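Local coordinates for NmrA family protein (Shigella flexneri 2a, PDB 3QVO) that is of unknown function but probably binds NAD(P) through a Rossmann fold, as expected for a member of the NmrA family, at residues Q51-R56 against T67-I72; R169-T174 against T193-K198. One frame throughout, in Å; residues are numbered along the deposited sequence.

Contact 1: residues Q51-R56 against T67-I72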
loop_
_atom_site.group_PDB
_atom_site.type_symbol
_atom_site.label_atom_id
_atom_site.label_comp_id
_atom_site.label_asym_id
_atom_site.label_seq_id
_atom_site.Cartn_x
_atom_site.Cartn_y
_atom_site.Cartn_z
ATOM N N GLN A 51 -1.139 -12.533 -8.497
ATOM C CA GLN A 51 -0.775 -11.778 -7.279
ATOM C C GLN A 51 0.097 -12.608 -6.360
ATOM O O GLN A 51 -0.233 -13.727 -6.024
ATOM C CB GLN A 51 -2.022 -11.250 -6.534
ATOM C CG GLN A 51 -3.105 -12.267 -6.200
ATOM C CD GLN A 51 -4.303 -11.627 -5.518
ATOM O OE1 GLN A 51 -4.149 -10.626 -4.828
ATOM N NE2 GLN A 51 -5.487 -12.222 -5.663
ATOM N N THR A 52 1.248 -12.067 -6.002
ATOM C CA THR A 52 2.160 -12.742 -5.126
ATOM C C THR A 52 1.990 -12.130 -3.759
ATOM O O THR A 52 2.110 -10.929 -3.605
ATOM C CB THR A 52 3.569 -12.531 -5.584
ATOM O OG1 THR A 52 3.715 -13.050 -6.905
ATOM C CG2 THR A 52 4.583 -13.188 -4.606
ATOM N N LEU A 53 1.708 -12.963 -2.769
ATOM C CA LEU A 53 1.311 -12.501 -1.445
ATOM C C LEU A 53 2.434 -12.844 -0.483
ATOM O O LEU A 53 2.626 -14.002 -0.100
ATOM C CB LEU A 53 0.023 -13.168 -1.026
ATOM C CG LEU A 53 -1.134 -13.090 -2.032
ATOM C CD1 LEU A 53 -2.378 -13.767 -1.450
ATOM C CD2 LEU A 53 -1.468 -11.659 -2.495
ATOM N N PHE A 54 3.181 -11.810 -0.110
ATOM C CA PHE A 54 4.384 -11.916 0.677
ATOM C C PHE A 54 4.037 -11.516 2.099
ATOM O O PHE A 54 3.624 -10.392 2.328
ATOM C CB PHE A 54 5.352 -10.919 0.086
ATOM C CG PHE A 54 6.749 -10.996 0.597
ATOM C CD1 PHE A 54 7.693 -11.820 -0.023
ATOM C CD2 PHE A 54 7.165 -10.146 1.623
ATOM C CE1 PHE A 54 9.017 -11.819 0.412
ATOM C CE2 PHE A 54 8.462 -10.147 2.078
ATOM C CZ PHE A 54 9.409 -10.985 1.478
ATOM N N ALA A 55 4.212 -12.447 3.041
ATOM C CA ALA A 55 3.941 -12.179 4.418
ATOM C C ALA A 55 4.824 -12.979 5.370
ATOM O O ALA A 55 5.278 -14.073 5.064
ATOM C CB ALA A 55 2.481 -12.477 4.718
ATOM N N ARG A 56 4.993 -12.414 6.556
ATOM C CA ARG A 56 5.813 -12.946 7.592
ATOM C C ARG A 56 5.222 -14.233 8.094
ATOM O O ARG A 56 5.924 -15.225 8.274
ATOM C CB ARG A 56 5.889 -11.937 8.757
ATOM C CG ARG A 56 7.130 -11.028 8.762
ATOM C CD ARG A 56 7.067 -9.954 9.874
ATOM N NE ARG A 56 7.769 -10.358 11.109
ATOM C CZ ARG A 56 8.884 -9.774 11.591
ATOM N NH1 ARG A 56 9.474 -8.739 10.947
ATOM N NH2 ARG A 56 9.432 -10.219 12.732
ATOM N N THR A 67 -6.951 -18.521 -6.820
ATOM C CA THR A 67 -6.209 -19.402 -7.719
ATOM C C THR A 67 -5.134 -18.653 -8.462
ATOM O O THR A 67 -4.173 -19.254 -8.929
ATOM C CB THR A 67 -7.171 -20.115 -8.732
ATOM O OG1 THR A 67 -7.725 -19.139 -9.622
ATOM C CG2 THR A 67 -8.269 -20.816 -7.985
ATOM N N ASN A 68 -5.263 -17.328 -8.543
ATOM C CA ASN A 68 -4.260 -16.504 -9.179
ATOM C C ASN A 68 -3.183 -15.983 -8.180
ATOM O O ASN A 68 -2.490 -15.016 -8.483
ATOM C CB ASN A 68 -4.918 -15.361 -9.950
ATOM C CG ASN A 68 -5.564 -14.310 -9.015
ATOM O OD1 ASN A 68 -5.593 -14.489 -7.793
ATOM N ND2 ASN A 68 -6.058 -13.216 -9.592
ATOM N N SER A 69 -3.000 -16.660 -7.040
ATOM C CA SER A 69 -2.072 -16.191 -5.994
ATOM C C SER A 69 -0.932 -17.127 -5.784
ATOM O O SER A 69 -1.010 -18.303 -6.072
ATOM C CB SER A 69 -2.756 -16.015 -4.635
ATOM O OG SER A 69 -3.099 -17.277 -4.047
ATOM N N GLN A 70 0.170 -16.549 -5.308
ATOM C CA GLN A 70 1.289 -17.303 -4.859
ATOM C C GLN A 70 1.607 -16.703 -3.499
ATOM O O GLN A 70 1.709 -15.479 -3.349
ATOM C CB GLN A 70 2.465 -17.190 -5.820
ATOM C CG GLN A 70 3.686 -17.871 -5.315
ATOM C CD GLN A 70 4.543 -18.475 -6.418
ATOM O OE1 GLN A 70 5.290 -17.768 -7.093
ATOM N NE2 GLN A 70 4.425 -19.799 -6.611
ATOM N N ILE A 71 1.731 -17.570 -2.514
ATOM C CA ILE A 71 1.932 -17.138 -1.154
ATOM C C ILE A 71 3.333 -17.498 -0.731
ATOM O O ILE A 71 3.714 -18.676 -0.702
ATOM C CB ILE A 71 0.937 -17.775 -0.200
ATOM C CG1 ILE A 71 -0.465 -17.239 -0.492
ATOM C CG2 ILE A 71 1.327 -17.419 1.233
ATOM C CD1 ILE A 71 -1.576 -18.084 0.112
ATOM N N ILE A 72 4.082 -16.447 -0.460
ATOM C CA ILE A 72 5.484 -16.505 -0.103
ATOM C C ILE A 72 5.742 -16.023 1.335
ATOM O O ILE A 72 5.255 -14.956 1.753
ATOM C CB ILE A 72 6.274 -15.650 -1.049
ATOM C CG1 ILE A 72 6.159 -16.227 -2.497
ATOM C CG2 ILE A 72 7.718 -15.596 -0.584
ATOM C CD1 ILE A 72 6.677 -15.265 -3.559
#
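Phe54 overlaps Ile72 obliquely, ring atom CD1 lying 3.8 Å from CG2. The phenyl group reaches that methyl because CG stands anti to the backbone N (chi1 -171°). Both residues pack on Ala85 of helix 79-86. On the other face of the sheet, CD1 of Leu53 touches both CB of Ser69 and CG1 of Ile71, the latter at 4.1 Å, and Leu53 also touches Ile40 of helix 34-43. Between these layers the short strand segments run parallel (19° between them), their axes coming within 4.5 Å. Five backbone bonds join them; Leu53 N to Gln70 O is the shortest at 2.6 Å and nearly straight. A side-chain bond is added at the N-terminal end: Gln51 NE2 gives a hydrogen to Asn68 OD1 (3.1 Å), close to the plane of the Gln51 amide, the two amide planes 88° apart. Gln51 NE2 also bonds Ile40 O, while Asn68 ND2 reaches Leu43 O and Lys46 O. The amide pair therefore ties Gln51 and the residue leading into strand 69-73 to the C-terminal part of helix 34-43 and the loop after it, and the buried glutamine nitrogen has two carbonyl-type acceptors; backbone bonds and apolar packing do the rest.

Contact 2: residues R169-T174 against T193-K198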
loop_
_atom_site.group_PDB
_atom_site.type_symbol
_atom_site.label_atom_id
_atom_site.label_comp_id
_atom_site.label_asym_id
_atom_site.label_seq_id
_atom_site.Cartn_x
_atom_site.Cartn_y
_atom_site.Cartn_z
ATOM N N ARG A 169 -2.090 8.083 1.665
ATOM C CA ARG A 169 -2.143 8.555 3.048
ATOM C C ARG A 169 -3.557 8.598 3.537
ATOM O O ARG A 169 -4.240 9.571 3.295
ATOM C CB ARG A 169 -1.564 9.977 3.148
ATOM C CG ARG A 169 -0.078 9.978 3.233
ATOM C CD ARG A 169 0.531 11.326 3.041
ATOM N NE ARG A 169 -0.044 12.156 1.988
ATOM C CZ ARG A 169 -0.906 13.145 2.168
ATOM N NH1 ARG A 169 -1.370 13.422 3.375
ATOM N NH2 ARG A 169 -1.319 13.862 1.127
ATOM N N PRO A 170 -4.010 7.525 4.194
ATOM C CA PRO A 170 -5.380 7.430 4.665
ATOM C C PRO A 170 -5.639 7.991 6.036
ATOM O O PRO A 170 -4.808 7.838 6.945
ATOM C CB PRO A 170 -5.651 5.923 4.699
ATOM C CG PRO A 170 -4.316 5.295 4.750
ATOM C CD PRO A 170 -3.375 6.208 4.070
ATOM N N ALA A 171 -6.831 8.579 6.154
ATOM C CA ALA A 171 -7.378 9.058 7.372
ATOM C C ALA A 171 -7.595 7.856 8.257
ATOM O O ALA A 171 -7.210 6.743 7.895
ATOM C CB ALA A 171 -8.676 9.818 7.103
ATOM N N TRP A 172 -8.180 8.092 9.427
ATOM C CA TRP A 172 -8.417 7.037 10.426
ATOM C C TRP A 172 -9.239 5.905 9.805
ATOM O O TRP A 172 -10.314 6.133 9.271
ATOM C CB TRP A 172 -9.124 7.617 11.673
ATOM C CG TRP A 172 -8.998 6.797 12.962
ATOM C CD1 TRP A 172 -7.909 6.734 13.785
ATOM C CD2 TRP A 172 -10.020 5.981 13.595
ATOM N NE1 TRP A 172 -8.176 5.924 14.876
ATOM C CE2 TRP A 172 -9.458 5.447 14.778
ATOM C CE3 TRP A 172 -11.343 5.644 13.266
ATOM C CZ2 TRP A 172 -10.172 4.590 15.634
ATOM C CZ3 TRP A 172 -12.051 4.788 14.119
ATOM C CH2 TRP A 172 -11.463 4.278 15.290
ATOM N N LEU A 173 -8.729 4.690 9.896
ATOM C CA LEU A 173 -9.340 3.566 9.231
ATOM C C LEU A 173 -10.522 3.006 9.986
ATOM O O LEU A 173 -10.406 2.702 11.163
ATOM C CB LEU A 173 -8.291 2.482 8.997
ATOM C CG LEU A 173 -7.237 2.861 7.951
ATOM C CD1 LEU A 173 -6.104 1.883 7.977
ATOM C CD2 LEU A 173 -7.842 2.943 6.556
ATOM N N THR A 174 -11.670 2.900 9.308
ATOM C CA THR A 174 -12.786 2.083 9.799
ATOM C C THR A 174 -12.954 0.794 8.978
ATOM O O THR A 174 -12.370 0.624 7.864
ATOM C CB THR A 174 -14.122 2.814 9.722
ATOM O OG1 THR A 174 -14.558 2.839 8.362
ATOM C CG2 THR A 174 -14.013 4.229 10.265
ATOM N N THR A 193 -11.938 13.136 8.505
ATOM C CA THR A 193 -11.413 12.469 9.677
ATOM C C THR A 193 -11.159 10.971 9.525
ATOM O O THR A 193 -10.279 10.448 10.167
ATOM C CB THR A 193 -12.439 12.695 10.797
ATOM O OG1 THR A 193 -12.150 13.958 11.426
ATOM C CG2 THR A 193 -12.452 11.564 11.817
ATOM N N ILE A 194 -11.984 10.289 8.719
ATOM C CA ILE A 194 -11.995 8.826 8.637
ATOM C C ILE A 194 -12.098 8.344 7.185
ATOM O O ILE A 194 -12.454 9.105 6.283
ATOM C CB ILE A 194 -13.167 8.220 9.424
ATOM C CG1 ILE A 194 -14.524 8.544 8.751
ATOM C CG2 ILE A 194 -13.188 8.707 10.905
ATOM C CD1 ILE A 194 -15.754 8.260 9.610
ATOM N N VAL A 195 -11.787 7.072 6.969
ATOM C CA VAL A 195 -12.041 6.428 5.688
ATOM C C VAL A 195 -12.074 4.931 5.878
ATOM O O VAL A 195 -11.348 4.389 6.704
ATOM C CB VAL A 195 -11.006 6.835 4.622
ATOM C CG1 VAL A 195 -9.645 6.221 4.899
ATOM C CG2 VAL A 195 -11.500 6.476 3.258
ATOM N N SER A 196 -12.967 4.269 5.158
ATOM C CA SER A 196 -13.059 2.831 5.216
ATOM C C SER A 196 -11.853 2.186 4.531
ATOM O O SER A 196 -11.318 2.676 3.531
ATOM C CB SER A 196 -14.364 2.348 4.545
ATOM O OG SER A 196 -14.303 2.458 3.120
ATOM N N ARG A 197 -11.409 1.090 5.106
ATOM C CA ARG A 197 -10.404 0.255 4.481
ATOM C C ARG A 197 -10.860 -0.185 3.088
ATOM O O ARG A 197 -10.076 -0.236 2.151
ATOM C CB ARG A 197 -10.180 -0.972 5.347
ATOM C CG ARG A 197 -9.461 -0.681 6.639
ATOM C CD ARG A 197 -8.896 -1.939 7.277
ATOM N NE ARG A 197 -8.123 -1.627 8.470
ATOM C CZ ARG A 197 -8.643 -1.268 9.640
ATOM N NH1 ARG A 197 -7.847 -0.987 10.662
ATOM N NH2 ARG A 197 -9.946 -1.155 9.792
ATOM N N LYS A 198 -12.136 -0.503 2.951
ATOM C CA LYS A 198 -12.656 -0.929 1.657
ATOM C C LYS A 198 -12.474 0.186 0.638
ATOM O O LYS A 198 -12.140 -0.084 -0.526
ATOM C CB LYS A 198 -14.116 -1.335 1.802
ATOM C CG LYS A 198 -14.669 -2.239 0.755
ATOM C CD LYS A 198 -15.955 -2.963 1.267
ATOM C CE LYS A 198 -15.585 -4.257 2.079
ATOM N NZ LYS A 198 -16.744 -4.980 2.679
#
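The guanidinium of Arg197 carries Leu173 on one face: CB sits over the centre of the group, 3.8 Å from CZ. The two side chains cross at about a right angle, and CD2 of the leucine also meets CG of the arginine at 4.0 Å. Arg197 is extended from CG to NE, which takes its planar end across Leu173, where NH2 forms a salt bridge with Asp175. Its stem passes Thr174 O, with CG 3.4 Å away. The other flat group, the Trp172 indole, is placed here in one of two modelled conformers; its end leads away from 193-198, though Ile194 CG2 still lies obliquely beside the ring and 4.3 Å from Trp172 CB.

In the backbone, 172-174 and 194-196 pair in parallel, their short axes 38° apart. Val195 N bonds Trp172 O, Thr174 N bonds Val195 O, and Arg197 N closes the series on Thr174 O at 3.0 Å, nearly straight. The bond from Trp172 N to Thr193 O is longer and more bent (146°). Ala171 CB leans on that same Thr193 carbonyl, while CG1 of Val195 packs against Pro170 CB and Leu173 CD2. Val200 of the following helix touches both Pro170 and Val195, joining this apolar cluster to the helix.

Thr174 OG1 lies 3.5 Å from Ser196 CA, where strand gives way to helix. Ser196 is the N-cap of helix 197-209: its side chain caps a backbone N of the first turn, and OG also bonds Ser199 OG and Ile178 O. A short parallel strand thus leads straight into a capped helix, its partner being the far end of strand 164-174, in the C-terminal part of a Rossmann-type fold of the kind that binds NAD(P), probably so here.

Overall arrangement
From the N terminus the chain makes strand 24-29 and helix 34-43, then reaches strand 49-55. Contact 1 closes the short loop that follows, bringing 69-73 alongside as a parallel neighbour at one margin of the sheet. Strands 91-95 and 119-123 then build outward on the other side of 24-29, with 164-174 next in line. Contact 2 closes a second loop, through strand 182-184, and adds 194-196 beside the end of 164-174. The two loops follow in series, neither enclosing nor crossing the other. Their centres are 25 Å apart and their nearest atoms about 14 Å, yet the same sheet joins them, and helix 34-43 touches residues of both.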